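Local coordinates for 4-alpha-glucanotransferase (Corynebacterium glutamicum, PDB 5B68), which is an amylomaltase, an enzyme that joins an N-terminal beta-sandwich domain to a larger domain of the TIM-barrel clan, at residues L166-A169 against D170-D174; I283-R286 against N287-Y290; V433-E437 against E438-P442; E692-L695 against Y696-A700. One frame throughout, in Å; residues are numbered along the deposited sequence.

Contact 1 of 4, residues L166-A169 against D170-D174; sequences LSTA and DKYLD. With SO4 (sulfate ion), chain H.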
# COMPACT_ATOMS: atom_id res chain seq x y z
N LEU A 166 -10.92 -9.12 -12.13
CA LEU A 166 -9.52 -9.27 -12.50
C LEU A 166 -9.29 -10.66 -13.14
O LEU A 166 -9.65 -11.66 -12.53
CB LEU A 166 -8.67 -9.17 -11.22
CG LEU A 166 -8.57 -7.78 -10.68
CD1 LEU A 166 -8.14 -7.78 -9.25
CD2 LEU A 166 -7.62 -6.95 -11.54
N SER A 167 -8.72 -10.68 -14.33
CA SER A 167 -8.40 -11.95 -15.05
C SER A 167 -7.43 -12.85 -14.29
O SER A 167 -7.55 -14.10 -14.38
CB SER A 167 -7.88 -11.63 -16.44
OG SER A 167 -8.79 -10.83 -17.09
N THR A 168 -6.52 -12.28 -13.47
CA THR A 168 -5.59 -13.11 -12.72
C THR A 168 -6.30 -14.01 -11.67
O THR A 168 -5.73 -15.02 -11.22
CB THR A 168 -4.54 -12.26 -11.96
OG1 THR A 168 -5.20 -11.18 -11.30
CG2 THR A 168 -3.41 -11.73 -12.93
N ALA A 169 -7.47 -13.59 -11.19
CA ALA A 169 -8.19 -14.32 -10.13
C ALA A 169 -8.47 -15.77 -10.58
O ALA A 169 -8.02 -16.73 -9.93
CB ALA A 169 -9.47 -13.56 -9.71
N ASP A 170 -9.15 -15.94 -11.71
CA ASP A 170 -9.42 -17.30 -12.20
C ASP A 170 -8.16 -18.05 -12.66
O ASP A 170 -8.11 -19.30 -12.56
CB ASP A 170 -10.45 -17.34 -13.34
CG ASP A 170 -11.87 -16.98 -12.90
OD1 ASP A 170 -12.19 -16.81 -11.70
OD2 ASP A 170 -12.68 -16.79 -13.84
N LYS A 171 -7.17 -17.31 -13.16
CA LYS A 171 -5.93 -17.92 -13.56
C LYS A 171 -5.29 -18.68 -12.44
O LYS A 171 -4.98 -19.89 -12.60
CB LYS A 171 -4.95 -16.92 -14.16
CG LYS A 171 -3.60 -17.54 -14.52
CD LYS A 171 -2.71 -16.51 -15.18
CE LYS A 171 -1.32 -17.02 -15.40
NZ LYS A 171 -1.32 -17.81 -16.64
N TYR A 172 -5.04 -18.01 -11.34
CA TYR A 172 -4.46 -18.63 -10.18
C TYR A 172 -5.35 -19.54 -9.34
O TYR A 172 -4.85 -20.43 -8.70
CB TYR A 172 -3.60 -17.65 -9.40
CG TYR A 172 -2.53 -17.10 -10.31
CD1 TYR A 172 -1.55 -17.92 -10.82
CD2 TYR A 172 -2.55 -15.78 -10.72
CE1 TYR A 172 -0.59 -17.45 -11.68
CE2 TYR A 172 -1.60 -15.29 -11.58
CZ TYR A 172 -0.62 -16.13 -12.07
OH TYR A 172 0.32 -15.63 -12.92
N LEU A 173 -6.66 -19.34 -9.39
CA LEU A 173 -7.57 -20.26 -8.74
C LEU A 173 -7.44 -21.61 -9.41
O LEU A 173 -7.45 -22.64 -8.77
CB LEU A 173 -9.01 -19.79 -8.89
CG LEU A 173 -9.49 -18.72 -7.92
CD1 LEU A 173 -10.86 -18.23 -8.32
CD2 LEU A 173 -9.53 -19.26 -6.50
N ASP A 174 -7.38 -21.57 -10.73
CA ASP A 174 -7.17 -22.75 -11.57
C ASP A 174 -5.77 -23.36 -11.51
O ASP A 174 -5.62 -24.56 -11.65
CB ASP A 174 -7.64 -22.50 -12.99
CG ASP A 174 -9.16 -22.27 -13.07
OD1 ASP A 174 -9.87 -22.59 -12.11
OD2 ASP A 174 -9.63 -21.78 -14.10
S SO4 H . 2.34 -19.26 -16.95
O1 SO4 H . 1.75 -20.03 -18.07
O2 SO4 H . 2.97 -17.98 -17.39
O3 SO4 H . 1.24 -18.96 -16.00
O4 SO4 H . 3.38 -20.10 -16.30
O HOH W 1 -10.96 -14.00 -12.96
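Tyr172 sets its ring against Thr168, one helical turn earlier, with Tyr172 CE2 4.2 Å from the methyl Thr168 CG2. The carbonyl of the same threonine is closer still: Thr168 O sits obliquely to the ring, 3.3 Å from Tyr172 CD2. That oxygen also receives the backbone bond from Tyr172 N to Thr168 O, 3.1 Å long and straight at 179°. Lys171 follows a different course. Its CG lies over the centre of the Tyr172 ring, 4.0 Å above the plane, and with CG anti to the backbone N (chi1 177°) the chain runs on extended until it bends at the last torsion. There Lys171 NZ donates to O3 of a sulfate ion at 2.9 Å; the ion, probably from the crystallisation liquor, is shared with Arg177.

At the start of the helix Leu166 O and Asp170 N are 4.4 Å apart, too far to bond directly. A water donates to Leu166 O at 2.7 Å and accepts from Asp170 N at 2.9 Å, bridging the i to i+4 gap beside the direct bond from Ala169 N to Leu166 O. The Asp170 carboxylate turns back to form a salt bridge with Arg165. Thr168 and Tyr172 both rest on Val504 of strand 504-507, while their hydroxyls bond to Ala503 O and Ser380 OG. This i to i+4 pairing of side chains is typical of the inner face of an amphipathic helix, here the short helix 167-174 that precedes the barrel strand 177-182.

Contact 2 of 4, residues I283-R286 against N287-Y290; sequences IIER and NDVY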
# COMPACT_ATOMS: atom_id res chain seq x y z
N ILE A 283 22.79 -3.71 12.58
CA ILE A 283 21.59 -3.07 12.13
C ILE A 283 21.87 -2.21 10.88
O ILE A 283 23.01 -1.75 10.66
CB ILE A 283 20.78 -2.37 13.27
CG1 ILE A 283 21.57 -1.26 13.97
CG2 ILE A 283 20.34 -3.41 14.30
CD1 ILE A 283 21.67 0.03 13.19
N ILE A 284 20.87 -2.14 10.01
CA ILE A 284 20.98 -1.42 8.74
C ILE A 284 20.95 0.10 9.06
O ILE A 284 20.04 0.52 9.77
CB ILE A 284 19.77 -1.75 7.81
CG1 ILE A 284 19.71 -3.23 7.40
CG2 ILE A 284 19.84 -0.90 6.54
CD1 ILE A 284 20.87 -3.66 6.53
N GLU A 285 21.85 0.88 8.47
CA GLU A 285 21.86 2.38 8.61
C GLU A 285 21.64 2.98 7.22
O GLU A 285 22.51 2.95 6.35
CB GLU A 285 23.16 2.95 9.25
CG GLU A 285 23.17 4.49 9.39
CD GLU A 285 21.91 5.11 10.08
OE1 GLU A 285 21.89 5.14 11.34
OE2 GLU A 285 20.92 5.58 9.39
N ARG A 286 20.43 3.51 7.05
CA ARG A 286 20.05 4.09 5.78
C ARG A 286 20.75 5.43 5.61
O ARG A 286 21.13 5.79 4.48
CB ARG A 286 18.57 4.26 5.75
CG ARG A 286 17.77 2.97 5.61
CD ARG A 286 16.30 3.21 5.71
NE ARG A 286 15.55 1.98 5.43
CZ ARG A 286 15.34 0.98 6.28
NH1 ARG A 286 14.71 -0.09 5.87
NH2 ARG A 286 15.77 1.01 7.54
N ASN A 287 20.95 6.17 6.72
CA ASN A 287 21.35 7.60 6.53
C ASN A 287 22.67 7.80 5.89
O ASN A 287 22.76 8.55 4.92
CB ASN A 287 21.17 8.44 7.79
CG ASN A 287 19.70 8.58 8.17
OD1 ASN A 287 18.83 8.59 7.29
ND2 ASN A 287 19.42 8.69 9.46
N ASP A 288 23.73 7.14 6.35
CA ASP A 288 25.05 7.36 5.67
C ASP A 288 25.13 6.73 4.29
O ASP A 288 25.74 7.27 3.39
CB ASP A 288 26.26 7.01 6.56
CG ASP A 288 26.21 5.62 7.15
OD1 ASP A 288 25.30 4.83 6.86
OD2 ASP A 288 27.11 5.32 7.95
N VAL A 289 24.46 5.60 4.12
CA VAL A 289 24.34 5.00 2.76
C VAL A 289 23.64 5.98 1.78
O VAL A 289 24.13 6.21 0.66
CB VAL A 289 23.57 3.65 2.75
CG1 VAL A 289 23.46 3.11 1.31
CG2 VAL A 289 24.32 2.60 3.61
N TYR A 290 22.59 6.61 2.26
CA TYR A 290 21.78 7.48 1.36
C TYR A 290 22.60 8.73 0.98
O TYR A 290 22.71 9.09 -0.20
CB TYR A 290 20.49 7.88 2.07
CG TYR A 290 19.39 8.45 1.20
CD1 TYR A 290 19.38 8.29 -0.18
CD2 TYR A 290 18.37 9.18 1.79
CE1 TYR A 290 18.31 8.83 -0.95
CE2 TYR A 290 17.30 9.68 1.04
CZ TYR A 290 17.30 9.51 -0.33
OH TYR A 290 16.22 10.03 -1.04
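Tyr290 N donates to Arg286 O at 2.8 Å, closing the first full turn of a helix that the chain enters from an extended conformation at Glu285. The backbone amide of Asn287, too early in the helix for such a partner, is taken up by a side chain: Asn287 N donates to Glu285 OE2 at 2.7 Å, with an angle of 161° at the hydrogen and through the anti lone pair of the carboxylate oxygen. A bend at the second torsion of Glu285 (chi2 51°) curls the carboxylate back to reach it. This is the N-cap of helix 286-301, filled by a glutamate, whose negative group probably also suits the positive end of the helix dipole. The side-chain amide of Asn287 crosses the carboxylate obliquely, their planes 22° apart, and its OD1 accepts from Thr230 N. Asp288 meets the aliphatic part of the capping residue instead, its OD1 3.3 Å from Glu285 CG, while its OD2 forms a salt bridge with Arg277 of helix 261-277. Val289 places CG2 3.3 Å from Glu285 O and packs on Phe274 of the same helix as Arg277. Arg286 extends away from the turn to a salt bridge with Asp232, a hydrogen bond to Trp673 O and a cation-pi contact with Tyr185.

Contact 3 of 4, residues V433-E437 against E438-P442; sequences VRLAE and EGYIP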
# COMPACT_ATOMS: atom_id res chain seq x y z
N VAL A 433 -14.99 13.59 -0.87
CA VAL A 433 -15.59 14.35 -2.00
C VAL A 433 -14.60 14.96 -2.92
O VAL A 433 -14.74 14.89 -4.16
CB VAL A 433 -16.60 15.44 -1.50
CG1 VAL A 433 -17.21 16.23 -2.65
CG2 VAL A 433 -17.66 14.79 -0.63
N ARG A 434 -13.60 15.67 -2.41
CA ARG A 434 -12.66 16.36 -3.25
C ARG A 434 -11.83 15.42 -4.11
O ARG A 434 -11.54 15.73 -5.25
CB ARG A 434 -11.74 17.28 -2.44
CG ARG A 434 -12.52 18.38 -1.75
CD ARG A 434 -11.64 19.24 -0.91
NE ARG A 434 -12.53 20.26 -0.37
CZ ARG A 434 -12.36 20.94 0.76
NH1 ARG A 434 -11.29 20.77 1.52
NH2 ARG A 434 -13.30 21.82 1.13
N LEU A 435 -11.51 14.23 -3.61
CA LEU A 435 -10.82 13.25 -4.41
C LEU A 435 -11.73 12.92 -5.62
O LEU A 435 -11.25 12.79 -6.69
CB LEU A 435 -10.50 11.97 -3.62
CG LEU A 435 -9.73 10.90 -4.42
CD1 LEU A 435 -8.43 11.35 -5.04
CD2 LEU A 435 -9.55 9.68 -3.59
N ALA A 436 -13.03 12.75 -5.38
CA ALA A 436 -13.98 12.41 -6.45
C ALA A 436 -14.15 13.60 -7.44
O ALA A 436 -14.34 13.37 -8.69
CB ALA A 436 -15.29 11.98 -5.83
N GLU A 437 -14.09 14.81 -6.93
CA GLU A 437 -14.16 16.02 -7.75
C GLU A 437 -12.98 16.12 -8.68
O GLU A 437 -13.07 16.71 -9.73
CB GLU A 437 -14.28 17.28 -6.90
CG GLU A 437 -15.62 17.37 -6.21
CD GLU A 437 -15.75 18.59 -5.33
OE1 GLU A 437 -14.74 19.10 -4.86
OE2 GLU A 437 -16.87 19.03 -5.12
N GLU A 438 -11.86 15.57 -8.25
CA GLU A 438 -10.66 15.55 -9.05
C GLU A 438 -10.60 14.30 -9.92
O GLU A 438 -9.59 13.99 -10.46
CB GLU A 438 -9.41 15.64 -8.20
CG GLU A 438 -9.23 17.00 -7.57
CD GLU A 438 -9.00 18.09 -8.59
OE1 GLU A 438 -8.24 17.91 -9.54
OE2 GLU A 438 -9.59 19.15 -8.41
N GLY A 439 -11.70 13.57 -9.99
CA GLY A 439 -11.78 12.45 -10.90
C GLY A 439 -10.93 11.27 -10.51
O GLY A 439 -10.62 10.44 -11.31
N TYR A 440 -10.57 11.22 -9.25
CA TYR A 440 -9.75 10.18 -8.66
C TYR A 440 -8.34 10.12 -9.31
O TYR A 440 -7.66 9.08 -9.26
CB TYR A 440 -10.45 8.82 -8.69
CG TYR A 440 -11.62 8.76 -7.76
CD1 TYR A 440 -11.45 8.36 -6.41
CD2 TYR A 440 -12.92 9.05 -8.19
CE1 TYR A 440 -12.51 8.35 -5.53
CE2 TYR A 440 -13.99 8.99 -7.33
CZ TYR A 440 -13.78 8.69 -5.95
OH TYR A 440 -14.76 8.58 -5.03
N ILE A 441 -7.92 11.19 -9.97
CA ILE A 441 -6.71 11.11 -10.73
C ILE A 441 -5.47 10.85 -9.84
O ILE A 441 -4.59 10.08 -10.27
CB ILE A 441 -6.52 12.35 -11.63
CG1 ILE A 441 -7.63 12.39 -12.69
CG2 ILE A 441 -5.10 12.39 -12.20
CD1 ILE A 441 -7.64 11.26 -13.72
N PRO A 442 -5.42 11.41 -8.61
CA PRO A 442 -4.27 11.07 -7.72
C PRO A 442 -4.19 9.58 -7.31
O PRO A 442 -3.09 9.02 -7.19
CB PRO A 442 -4.52 11.96 -6.54
CG PRO A 442 -5.14 13.21 -7.16
CD PRO A 442 -6.14 12.56 -8.07
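Leu435 and Tyr440 meet at about a right angle, the methyl Leu435 CD2 reaching Tyr440 CD1 at 3.6 Å. Ala436 lies over one face of the same ring in a CH-pi contact, with its CA 3.9 Å from the ring centroid and 29° off the normal, and its CB lies 3.6 Å from Tyr440 CE2 near the hydroxyl end. The other branch of the leucine, CD1, slides past Pro442 CD at 4.0 Å. With CG anti to the backbone N (chi1 -178°), the leucine carries its branches toward the following loop, one to each partner.

Behind these side chains stands the backbone that brings the tyrosine back over the helix it follows. Tyr440 N donates to Leu435 O at 3.1 Å and Gly439 N to Ala436 O at 2.9 Å, the paired bonds of a Schellman motif with Gly439, at phi 71°, as the C-prime residue. The glycine amide comes from above the carbonyl plane of Ala436, whose oxygen also accepts from Ser76 OG. Tyr440 has positive phi as well, so both central residues suit the type I' turn from Glu438 to Ile441. Glu438 N, meanwhile, bonds to Arg434 O at 3.0 Å.

Further out, Glu437 forms a salt bridge with Arg71, and the Tyr440 ring packs on Ala489, Leu490 and Ile493. The turn thus links the short helix 434-437 to helix 441-452, against helix 487-500 and next to the start of strand 76-80.

Contact 4 of 4, residues E692-L695 against Y696-A700; sequences ENEL and YHRVA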
# COMPACT_ATOMS: atom_id res chain seq x y z
N GLU A 692 23.25 -22.28 -1.41
CA GLU A 692 24.29 -23.12 -0.88
C GLU A 692 23.81 -23.74 0.41
O GLU A 692 24.45 -24.64 0.88
CB GLU A 692 25.59 -22.31 -0.60
CG GLU A 692 26.27 -21.82 -1.86
CD GLU A 692 27.38 -20.80 -1.62
OE1 GLU A 692 27.50 -20.23 -0.49
OE2 GLU A 692 28.12 -20.53 -2.59
N ASN A 693 22.74 -23.26 1.05
CA ASN A 693 22.42 -23.81 2.39
C ASN A 693 21.33 -24.84 2.21
O ASN A 693 20.41 -24.62 1.43
CB ASN A 693 21.93 -22.81 3.44
CG ASN A 693 22.39 -21.39 3.19
OD1 ASN A 693 23.58 -21.06 3.34
ND2 ASN A 693 21.44 -20.53 2.82
N GLU A 694 21.46 -25.96 2.91
CA GLU A 694 20.50 -27.04 2.82
C GLU A 694 19.09 -26.64 3.31
O GLU A 694 18.10 -27.12 2.71
CB GLU A 694 21.01 -28.28 3.60
CG GLU A 694 20.19 -29.57 3.39
CD GLU A 694 20.62 -30.77 4.29
OE1 GLU A 694 20.93 -30.57 5.51
OE2 GLU A 694 20.64 -31.93 3.77
N LEU A 695 19.01 -25.78 4.34
CA LEU A 695 17.69 -25.30 4.86
C LEU A 695 16.85 -24.62 3.75
O LEU A 695 15.69 -24.96 3.58
CB LEU A 695 17.83 -24.39 6.10
CG LEU A 695 16.49 -23.88 6.68
CD1 LEU A 695 15.59 -25.10 7.02
CD2 LEU A 695 16.65 -23.02 7.93
N TYR A 696 17.47 -23.76 2.96
CA TYR A 696 16.79 -23.14 1.80
C TYR A 696 16.10 -24.16 0.90
O TYR A 696 14.94 -24.03 0.56
CB TYR A 696 17.80 -22.29 0.99
CG TYR A 696 17.22 -21.78 -0.27
CD1 TYR A 696 17.23 -22.55 -1.39
CD2 TYR A 696 16.56 -20.56 -0.33
CE1 TYR A 696 16.68 -22.13 -2.57
CE2 TYR A 696 15.99 -20.14 -1.50
CZ TYR A 696 16.03 -20.93 -2.61
OH TYR A 696 15.46 -20.54 -3.79
N HIS A 697 16.85 -25.21 0.51
CA HIS A 697 16.38 -26.23 -0.40
C HIS A 697 15.31 -27.04 0.28
O HIS A 697 14.34 -27.43 -0.38
CB HIS A 697 17.54 -27.14 -0.86
CG HIS A 697 18.47 -26.45 -1.79
ND1 HIS A 697 18.08 -26.09 -3.05
CD2 HIS A 697 19.69 -25.90 -1.60
CE1 HIS A 697 19.06 -25.43 -3.64
NE2 HIS A 697 20.05 -25.31 -2.78
N ARG A 698 15.48 -27.35 1.57
CA ARG A 698 14.39 -28.10 2.28
C ARG A 698 13.01 -27.32 2.27
O ARG A 698 11.89 -27.86 2.01
CB ARG A 698 14.83 -28.43 3.68
CG ARG A 698 15.99 -29.43 3.74
CD ARG A 698 16.49 -29.69 5.15
NE ARG A 698 15.56 -30.53 5.85
CZ ARG A 698 15.76 -31.18 7.00
NH1 ARG A 698 14.75 -31.89 7.51
NH2 ARG A 698 16.93 -31.18 7.62
N VAL A 699 13.09 -26.03 2.57
CA VAL A 699 11.87 -25.24 2.66
C VAL A 699 11.33 -25.03 1.27
O VAL A 699 10.10 -25.09 1.11
CB VAL A 699 12.11 -23.91 3.42
CG1 VAL A 699 10.91 -22.97 3.34
CG2 VAL A 699 12.57 -24.24 4.85
N ALA A 700 12.22 -24.77 0.30
CA ALA A 700 11.75 -24.62 -1.11
C ALA A 700 11.04 -25.87 -1.62
O ALA A 700 9.96 -25.79 -2.19
CB ALA A 700 12.85 -24.22 -2.04
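Arg698 begins its path over the preceding turn, with CB 3.6 Å from Leu695 O. CG comes next and sits 3.3 Å from Glu694 O, the carbonyl that accepts the arginine's own backbone N at 2.9 Å. CD then passes 4.1 Å from Glu694 CG, so the two chains touch through their methylenes. Here the arginine bends (chi3 75°) and its guanidinium turns away: NE forms a salt bridge with Glu632 of helix 627-639. At the tip, Arg698 NH2 remains 4.6 Å from Glu694 OE1, beyond salt-bridge distance, and the carboxylate and guanidinium planes stand 72° apart.

One residue on, Leu695 and Val699 make the apolar counterpart of this pair, Leu695 CD1 lying 3.8 Å from Val699 CG2 as the two side chains cross. Both also face helix 627-639, through Leu631 and His635 respectively. Near the start of the helix, His697 sets CD2 3.4 Å from Asn693 O, the carbonyl of the N-cap residue. Tyr696 CD1 lies 3.9 Å above the centre of one imidazole face, and His697 NE2 is hydrogen-bonded to Arg691 O. Tyr696 itself continues to Asp211 through its hydroxyl.

The contact therefore divides its chemistry round helix 694-702. Hydrocarbon contact ties Leu695 to Val699, whereas Glu694 and Arg698 probably feel a modest attraction across their gap, the arginine's direct ionic bond being made to the neighbouring helix.

The four contacts come in series along the chain, each within or beside a helix and none touching another. Contact 1, on helix 167-174, precedes the barrel strand 177-182 and packs on barrel strand 504-507. Contacts 2 and 3 both belong to the glucanotransferase part of the chain, yet their centres are 37 Å apart: one starts helix 286-301, the other ends helix 434-437 and leads into helix 441-452. Helix 487-500 borders both contact 1 and contact 3, which lie 30 Å apart between centres. Contact 4 is on the last helix, 694-702; its centre is about 49 Å from that of contact 3, across the chain's centre. Together they sample helix starts and a helix end spread widely through the chain, each settled locally.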